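Local coordinates for protein D-alanyl-D-alanine carboxypeptidase (Streptococcus pneumoniae R6, PDB 1XP4) that probably removes the C-terminal D-alanine from peptidoglycan precursor peptides, as a serine-type D-Ala-D-Ala carboxypeptidase of the peptidase S11 family, at residues P65-D70 against E87-T92; A338-G343 against M371-K376. All blocks are in the same frame, centred on the assembly; numbering follows the deposited sequence.

In the fold
Contact 1 and contact 2 belong to different parts of the chain, the first in the range of the D-alanyl-D-alanine carboxypeptidase family and the second in that of the C-terminal domain of penicillin-binding protein 5. Their centres are 54 Å apart and their nearest atoms about 39 Å, and contact 1 closes along the sequence before contact 2 opens. Each joins neighbouring parts of the fold: the first pairs two short strands, 65-67 and 90-92, and the second lays a loop beside the end of strand 368-373. Both lie away from the predicted catalytic residues Ser-41, Lys-44 and Ser-104 and the predicted substrate-binding Lys-224.

Contact 1. Residues P65-D70 against E87-T92; sequences PVDISD and EARNYT
Arg-89 sends its side chain along Ile-68 to Asp-70 with CG anti to its own carbonyl carbon (chi1 -78°) and a bend at chi3, which carries the guanidinium past the strand end. There NH2 forms a salt bridge of 2.7 Å with Asp-70 OD1. The carboxylate meets the guanidinium at its edge, with the two planes nearly perpendicular (81°), so a single oxygen makes the bridge. Asp-67 lies alongside the same arginine, pointing the same way, but makes no salt bridge with it.

Behind these charges is a two-stranded antiparallel ribbon of strands 65-67 and 90-92. Val-66 and Tyr-91 are its hydrogen-bonded pair: Val-66 N donates to Tyr-91 O at 2.6 Å, and Tyr-91 N returns a bond to Val-66 O at 2.9 Å. Just past the strands, Ile-68 N reaches Arg-89 O at 2.8 Å. Pro-65 with Thr-92 and Asp-67 with Asn-90 are non-hydrogen-bonded pairs, their side chains on the face where Asn-90 OD1 lies 3.4 Å from Pro-65 CB. The other face carries Val-66 and Tyr-91. It packs on helix 93-103, both residues touching Leu-96, and the Tyr-91 ring stacks with Phe-198. Ile-68 and Tyr-91 both rest on Met-86.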
ATOM      1  N   PRO A  65     -23.652  -5.425  11.116  1.00 20.26           N
ATOM      2  CA  PRO A  65     -23.933  -4.278  11.987  1.00 20.28           C
ATOM      3  C   PRO A  65     -22.856  -4.184  13.070  1.00 18.61           C
ATOM      4  O   PRO A  65     -22.496  -5.195  13.682  1.00 20.40           O
ATOM      5  CB  PRO A  65     -25.296  -4.624  12.579  1.00 19.21           C
ATOM      6  CG  PRO A  65     -25.939  -5.397  11.484  1.00 21.31           C
ATOM      7  CD  PRO A  65     -24.826  -6.307  11.025  1.00 20.43           C
ATOM      8  N   VAL A  66     -22.343  -2.981  13.303  1.00 16.23           N
ATOM      9  CA  VAL A  66     -21.312  -2.782  14.316  1.00 14.96           C
ATOM     10  C   VAL A  66     -21.742  -1.720  15.322  1.00 14.45           C
ATOM     11  O   VAL A  66     -22.023  -0.580  14.949  1.00 12.91           O
ATOM     12  CB  VAL A  66     -19.961  -2.340  13.687  1.00 14.57           C
ATOM     13  CG1 VAL A  66     -18.918  -2.157  14.773  1.00 13.09           C
ATOM     14  CG2 VAL A  66     -19.477  -3.378  12.695  1.00 17.31           C
ATOM     15  N   ASP A  67     -21.797  -2.114  16.594  1.00 13.22           N
ATOM     16  CA  ASP A  67     -22.176  -1.213  17.683  1.00 12.37           C
ATOM     17  C   ASP A  67     -21.075  -0.189  17.902  1.00 11.39           C
ATOM     18  O   ASP A  67     -19.904  -0.443  17.631  1.00 10.77           O
ATOM     19  CB  ASP A  67     -22.405  -2.008  18.978  1.00 13.64           C
ATOM     20  CG  ASP A  67     -22.574  -1.118  20.205  1.00 15.20           C
ATOM     21  OD1 ASP A  67     -23.586  -0.389  20.306  1.00 16.36           O
ATOM     22  OD2 ASP A  67     -21.685  -1.154  21.078  1.00 18.14           O
ATOM     23  N   ILE A  68     -21.458   0.970  18.408  1.00 12.39           N
ATOM     24  CA  ILE A  68     -20.507   2.032  18.657  1.00 12.29           C
ATOM     25  C   ILE A  68     -20.536   2.409  20.136  1.00 11.26           C
ATOM     26  O   ILE A  68     -21.346   3.211  20.564  1.00 14.29           O
ATOM     27  CB  ILE A  68     -20.832   3.202  17.712  1.00 10.00           C
ATOM     28  CG1 ILE A  68     -20.546   2.728  16.284  1.00 11.36           C
ATOM     29  CG2 ILE A  68     -20.004   4.426  18.045  1.00 11.06           C
ATOM     30  CD1 ILE A  68     -20.945   3.678  15.211  1.00 17.34           C
ATOM     31  N   SER A  69     -19.637   1.804  20.907  1.00 12.58           N
ATOM     32  CA  SER A  69     -19.560   2.019  22.354  1.00 15.03           C
ATOM     33  C   SER A  69     -19.279   3.442  22.817  1.00 14.03           C
ATOM     34  O   SER A  69     -18.943   4.317  22.020  1.00 12.64           O
ATOM     35  CB  SER A  69     -18.523   1.074  22.980  1.00 13.38           C
ATOM     36  OG  SER A  69     -17.230   1.312  22.463  1.00 11.29           O
ATOM     37  N   ASP A  70     -19.420   3.649  24.124  1.00 13.46           N
ATOM     38  CA  ASP A  70     -19.212   4.951  24.747  1.00 15.37           C
ATOM     39  C   ASP A  70     -17.939   5.674  24.292  1.00 16.12           C
ATOM     40  O   ASP A  70     -17.994   6.816  23.826  1.00 15.41           O
ATOM     41  CB  ASP A  70     -19.185   4.803  26.268  1.00 17.00           C
ATOM     42  CG  ASP A  70     -20.432   4.128  26.820  1.00 21.12           C
ATOM     43  OD1 ASP A  70     -21.512   4.237  26.190  1.00 17.67           O
ATOM     44  OD2 ASP A  70     -20.322   3.503  27.903  1.00 21.49           O
ATOM     45  N   GLU A  87     -24.817   9.224  15.714  1.00 25.41           N
ATOM     46  CA  GLU A  87     -25.864   9.187  16.724  1.00 25.65           C
ATOM     47  C   GLU A  87     -26.716   7.935  16.762  1.00 22.81           C
ATOM     48  O   GLU A  87     -27.470   7.733  17.701  1.00 23.13           O
ATOM     49  CB  GLU A  87     -26.751  10.429  16.590  1.00 27.20           C
ATOM     50  CG  GLU A  87     -26.065  11.716  17.057  1.00 27.52           C
ATOM     51  CD  GLU A  87     -25.514  11.592  18.473  1.00 30.88           C
ATOM     52  OE1 GLU A  87     -26.262  11.099  19.347  1.00 32.45           O
ATOM     53  OE2 GLU A  87     -24.347  11.986  18.714  1.00 28.65           O
ATOM     54  N   ALA A  88     -26.590   7.089  15.749  1.00 22.58           N
ATOM     55  CA  ALA A  88     -27.350   5.847  15.705  1.00 20.60           C
ATOM     56  C   ALA A  88     -26.557   4.727  16.386  1.00 21.58           C
ATOM     57  O   ALA A  88     -27.076   3.631  16.603  1.00 21.00           O
ATOM     58  CB  ALA A  88     -27.653   5.478  14.263  1.00 19.20           C
ATOM     59  N   ARG A  89     -25.295   5.015  16.707  1.00 21.17           N
ATOM     60  CA  ARG A  89     -24.396   4.069  17.375  1.00 21.55           C
ATOM     61  C   ARG A  89     -24.382   2.626  16.856  1.00 20.53           C
ATOM     62  O   ARG A  89     -24.083   1.699  17.601  1.00 20.81           O
ATOM     63  CB  ARG A  89     -24.671   4.060  18.885  1.00 21.78           C
ATOM     64  CG  ARG A  89     -24.089   5.244  19.659  1.00 19.63           C
ATOM     65  CD  ARG A  89     -24.878   5.460  20.944  1.00 25.72           C
ATOM     66  NE  ARG A  89     -24.053   5.548  22.148  1.00 28.67           N
ATOM     67  CZ  ARG A  89     -23.282   4.567  22.604  1.00 26.96           C
ATOM     68  NH1 ARG A  89     -23.219   3.419  21.956  1.00 30.94           N
ATOM     69  NH2 ARG A  89     -22.591   4.722  23.719  1.00 28.59           N
ATOM     70  N   ASN A  90     -24.708   2.434  15.585  1.00 18.89           N
ATOM     71  CA  ASN A  90     -24.676   1.101  15.000  1.00 17.48           C
ATOM     72  C   ASN A  90     -24.624   1.234  13.490  1.00 17.04           C
ATOM     73  O   ASN A  90     -25.597   1.633  12.852  1.00 19.25           O
ATOM     74  CB  ASN A  90     -25.898   0.277  15.404  1.00 16.67           C
ATOM     75  CG  ASN A  90     -25.752  -1.191  15.035  1.00 16.93           C
ATOM     76  OD1 ASN A  90     -25.624  -1.537  13.859  1.00 15.53           O
ATOM     77  ND2 ASN A  90     -25.758  -2.061  16.044  1.00 14.19           N
ATOM     78  N   TYR A  91     -23.474   0.911  12.919  1.00 13.95           N
ATOM     79  CA  TYR A  91     -23.320   1.022  11.491  1.00 14.29           C
ATOM     80  C   TYR A  91     -22.674  -0.202  10.885  1.00 16.03           C
ATOM     81  O   TYR A  91     -22.099  -1.032  11.580  1.00 20.25           O
ATOM     82  CB  TYR A  91     -22.504   2.268  11.140  1.00 13.13           C
ATOM     83  CG  TYR A  91     -23.178   3.556  11.544  1.00 12.24           C
ATOM     84  CD1 TYR A  91     -23.072   4.041  12.851  1.00 12.32           C
ATOM     85  CD2 TYR A  91     -23.984   4.258  10.640  1.00 10.18           C
ATOM     86  CE1 TYR A  91     -23.761   5.183  13.256  1.00 12.03           C
ATOM     87  CE2 TYR A  91     -24.673   5.404  11.033  1.00 10.66           C
ATOM     88  CZ  TYR A  91     -24.561   5.856  12.344  1.00 10.91           C
ATOM     89  OH  TYR A  91     -25.274   6.952  12.754  1.00  7.37           O
ATOM     90  N   THR A  92     -22.787  -0.288   9.570  1.00 15.47           N
ATOM     91  CA  THR A  92     -22.248  -1.378   8.783  1.00 14.30           C
ATOM     92  C   THR A  92     -20.721  -1.348   8.698  1.00 13.65           C
ATOM     93  O   THR A  92     -20.102  -0.281   8.758  1.00 14.05           O
ATOM     94  CB  THR A  92     -22.862  -1.317   7.363  1.00 13.75           C
ATOM     95  OG1 THR A  92     -24.024  -2.147   7.322  1.00 15.99           O
ATOM     96  CG2 THR A  92     -21.882  -1.762   6.315  1.00 14.30           C
TER

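Contact 2. Residues A338-G343 against M371-K376; sequences APLEAG and MVADKK
The carboxylate of Glu-341 is the flat side-chain group of this contact, and what it meets is the aliphatic run of Lys-376. The two side chains lie side by side and point the same way, OE1 3.5 Å from Lys-376 CD and OE2 3.7 Å from Lys-376 CE. Glu-341 folds at chi2 (-49°) to come alongside, whereas Lys-376 is extended beyond CG. Their charged ends are near without forming a salt bridge, with OE1 and Lys-376 NZ 4.1 Å apart.

A second planar group is the carbonyl of Ala-373, which receives Gly-343 N at 2.6 Å. The donor lies in the carbonyl plane, at a C=O...N angle of 152°. Ala-342 CA also approaches this oxygen, in a CA-H...O contact of 3.4 Å. Gly-343 has a positive phi (116°), a conformation suited to glycine, as the loop turns toward strand 345-350.

That strand pairs with 368-373 in the antiparallel sheet of the C-terminal domain. Ala-373 continues the pairing through a backbone hydrogen bond to Thr-344, and Leu-340 is hydrogen-bonded through its backbone to Ile-377, so the 338-343 loop follows the chain beyond the end of strand 368-373. Between the two segments, Leu-340 CD2 meets Ala-373 CB at 3.9 Å, and both side chains also touch Val-346. The Ala-342 methyl, CB, lies against the Lys-375 backbone, 3.6 Å from its N. At the far end, Lys-376 CA directs a CA-H...O contact to Leu-340 O.

The single conventional hydrogen bond between the segments is thus supplemented by CA-H...O contacts, small apolar groups and the methylenes of Lys-376, while the exposed Glu-341 and Lys-376 probably add a modest electrostatic attraction.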
ATOM      1  N   ALA A 338       6.727 -35.741 -16.852  1.00 69.86           N
ATOM      2  CA  ALA A 338       5.639 -35.517 -17.796  1.00 68.32           C
ATOM      3  C   ALA A 338       4.484 -36.409 -17.352  1.00 67.01           C
ATOM      4  O   ALA A 338       4.677 -37.303 -16.529  1.00 68.32           O
ATOM      5  CB  ALA A 338       6.063 -35.877 -19.211  1.00 68.04           C
ATOM      6  N   PRO A 339       3.272 -36.179 -17.885  1.00 65.01           N
ATOM      7  CA  PRO A 339       2.963 -35.158 -18.886  1.00 63.09           C
ATOM      8  C   PRO A 339       2.920 -33.728 -18.337  1.00 60.04           C
ATOM      9  O   PRO A 339       2.576 -33.489 -17.174  1.00 59.05           O
ATOM     10  CB  PRO A 339       1.612 -35.608 -19.427  1.00 63.99           C
ATOM     11  CG  PRO A 339       0.958 -36.149 -18.227  1.00 63.02           C
ATOM     12  CD  PRO A 339       2.065 -36.984 -17.599  1.00 64.23           C
ATOM     13  N   LEU A 340       3.288 -32.787 -19.199  1.00 56.33           N
ATOM     14  CA  LEU A 340       3.291 -31.376 -18.852  1.00 53.44           C
ATOM     15  C   LEU A 340       2.248 -30.668 -19.712  1.00 51.14           C
ATOM     16  O   LEU A 340       2.366 -30.631 -20.936  1.00 48.71           O
ATOM     17  CB  LEU A 340       4.677 -30.771 -19.100  1.00 53.49           C
ATOM     18  CG  LEU A 340       4.890 -29.314 -18.679  1.00 54.25           C
ATOM     19  CD1 LEU A 340       4.795 -29.185 -17.161  1.00 54.17           C
ATOM     20  CD2 LEU A 340       6.249 -28.844 -19.166  1.00 53.46           C
ATOM     21  N   GLU A 341       1.226 -30.117 -19.063  1.00 50.44           N
ATOM     22  CA  GLU A 341       0.158 -29.410 -19.762  1.00 51.07           C
ATOM     23  C   GLU A 341       0.627 -28.039 -20.217  1.00 50.22           C
ATOM     24  O   GLU A 341       1.429 -27.399 -19.544  1.00 50.68           O
ATOM     25  CB  GLU A 341      -1.068 -29.231 -18.859  1.00 52.52           C
ATOM     26  CG  GLU A 341      -1.720 -30.519 -18.366  1.00 55.43           C
ATOM     27  CD  GLU A 341      -1.987 -31.527 -19.481  1.00 58.11           C
ATOM     28  OE1 GLU A 341      -2.338 -31.110 -20.608  1.00 59.23           O
ATOM     29  OE2 GLU A 341      -1.857 -32.743 -19.223  1.00 57.56           O
ATOM     30  N   ALA A 342       0.119 -27.589 -21.358  1.00 49.94           N
ATOM     31  CA  ALA A 342       0.488 -26.283 -21.887  1.00 48.86           C
ATOM     32  C   ALA A 342      -0.068 -25.195 -20.974  1.00 48.29           C
ATOM     33  O   ALA A 342      -1.265 -25.164 -20.693  1.00 48.83           O
ATOM     34  CB  ALA A 342      -0.064 -26.117 -23.293  1.00 48.26           C
ATOM     35  N   GLY A 343       0.802 -24.308 -20.508  1.00 46.82           N
ATOM     36  CA  GLY A 343       0.351 -23.243 -19.636  1.00 46.41           C
ATOM     37  C   GLY A 343       0.951 -23.328 -18.247  1.00 46.31           C
ATOM     38  O   GLY A 343       1.096 -22.321 -17.552  1.00 44.46           O
HETATM   39  N   MSE A 371       7.369 -18.038 -16.466  1.00 34.17           N
HETATM   40  CA  MSE A 371       7.433 -18.407 -17.866  1.00 35.16           C
HETATM   41  C   MSE A 371       6.730 -19.744 -18.004  1.00 35.62           C
HETATM   42  O   MSE A 371       7.103 -20.742 -17.388  1.00 37.14           O
HETATM   43  CB  MSE A 371       8.882 -18.493 -18.327  1.00 34.21           C
HETATM   44  CG  MSE A 371       9.575 -17.139 -18.346  1.00 36.31           C
HETATM   45 SE   MSE A 371       8.931 -15.960 -19.734  1.00 38.20          SE
HETATM   46  CE  MSE A 371       9.952 -16.670 -21.199  1.00 36.81           C
ATOM     47  N   VAL A 372       5.704 -19.732 -18.836  1.00 35.74           N
ATOM     48  CA  VAL A 372       4.845 -20.873 -19.067  1.00 35.00           C
ATOM     49  C   VAL A 372       5.235 -21.801 -20.214  1.00 35.52           C
ATOM     50  O   VAL A 372       5.923 -21.400 -21.153  1.00 36.09           O
ATOM     51  CB  VAL A 372       3.413 -20.342 -19.277  1.00 33.39           C
ATOM     52  CG1 VAL A 372       2.559 -21.356 -19.965  1.00 33.91           C
ATOM     53  CG2 VAL A 372       2.822 -19.949 -17.940  1.00 31.56           C
ATOM     54  N   ALA A 373       4.788 -23.051 -20.119  1.00 36.92           N
ATOM     55  CA  ALA A 373       5.035 -24.057 -21.152  1.00 39.04           C
ATOM     56  C   ALA A 373       4.012 -23.820 -22.259  1.00 40.92           C
ATOM     57  O   ALA A 373       2.813 -23.748 -21.980  1.00 43.97           O
ATOM     58  CB  ALA A 373       4.847 -25.444 -20.572  1.00 37.75           C
ATOM     59  N   ASP A 374       4.453 -23.709 -23.509  1.00 39.72           N
ATOM     60  CA  ASP A 374       3.486 -23.460 -24.573  1.00 41.19           C
ATOM     61  C   ASP A 374       3.238 -24.666 -25.474  1.00 40.61           C
ATOM     62  O   ASP A 374       3.105 -24.537 -26.687  1.00 42.57           O
ATOM     63  CB  ASP A 374       3.915 -22.228 -25.390  1.00 42.37           C
ATOM     64  CG  ASP A 374       4.865 -22.561 -26.511  1.00 41.27           C
ATOM     65  OD1 ASP A 374       5.701 -23.472 -26.340  1.00 42.95           O
ATOM     66  OD2 ASP A 374       4.775 -21.895 -27.563  1.00 41.32           O
ATOM     67  N   LYS A 375       3.135 -25.837 -24.853  1.00 40.09           N
ATOM     68  CA  LYS A 375       2.922 -27.094 -25.560  1.00 38.49           C
ATOM     69  C   LYS A 375       2.813 -28.174 -24.489  1.00 40.49           C
ATOM     70  O   LYS A 375       3.282 -27.984 -23.369  1.00 41.06           O
ATOM     71  CB  LYS A 375       4.126 -27.362 -26.472  1.00 37.13           C
ATOM     72  CG  LYS A 375       4.143 -28.661 -27.263  1.00 34.33           C
ATOM     73  CD  LYS A 375       5.412 -28.687 -28.114  1.00 33.52           C
ATOM     74  CE  LYS A 375       5.567 -29.940 -28.950  1.00 31.46           C
ATOM     75  NZ  LYS A 375       6.562 -29.725 -30.040  1.00 30.44           N
ATOM     76  N   LYS A 376       2.185 -29.294 -24.820  1.00 41.31           N
ATOM     77  CA  LYS A 376       2.048 -30.390 -23.870  1.00 43.04           C
ATOM     78  C   LYS A 376       3.096 -31.447 -24.213  1.00 43.46           C
ATOM     79  O   LYS A 376       3.493 -31.564 -25.370  1.00 42.83           O
ATOM     80  CB  LYS A 376       0.638 -30.982 -23.965  1.00 44.87           C
ATOM     81  CG  LYS A 376       0.405 -32.251 -23.149  1.00 44.96           C
ATOM     82  CD  LYS A 376      -1.002 -32.778 -23.388  1.00 47.86           C
ATOM     83  CE  LYS A 376      -1.265 -34.095 -22.669  1.00 48.66           C
ATOM     84  NZ  LYS A 376      -2.672 -34.560 -22.879  1.00 46.79           N
TER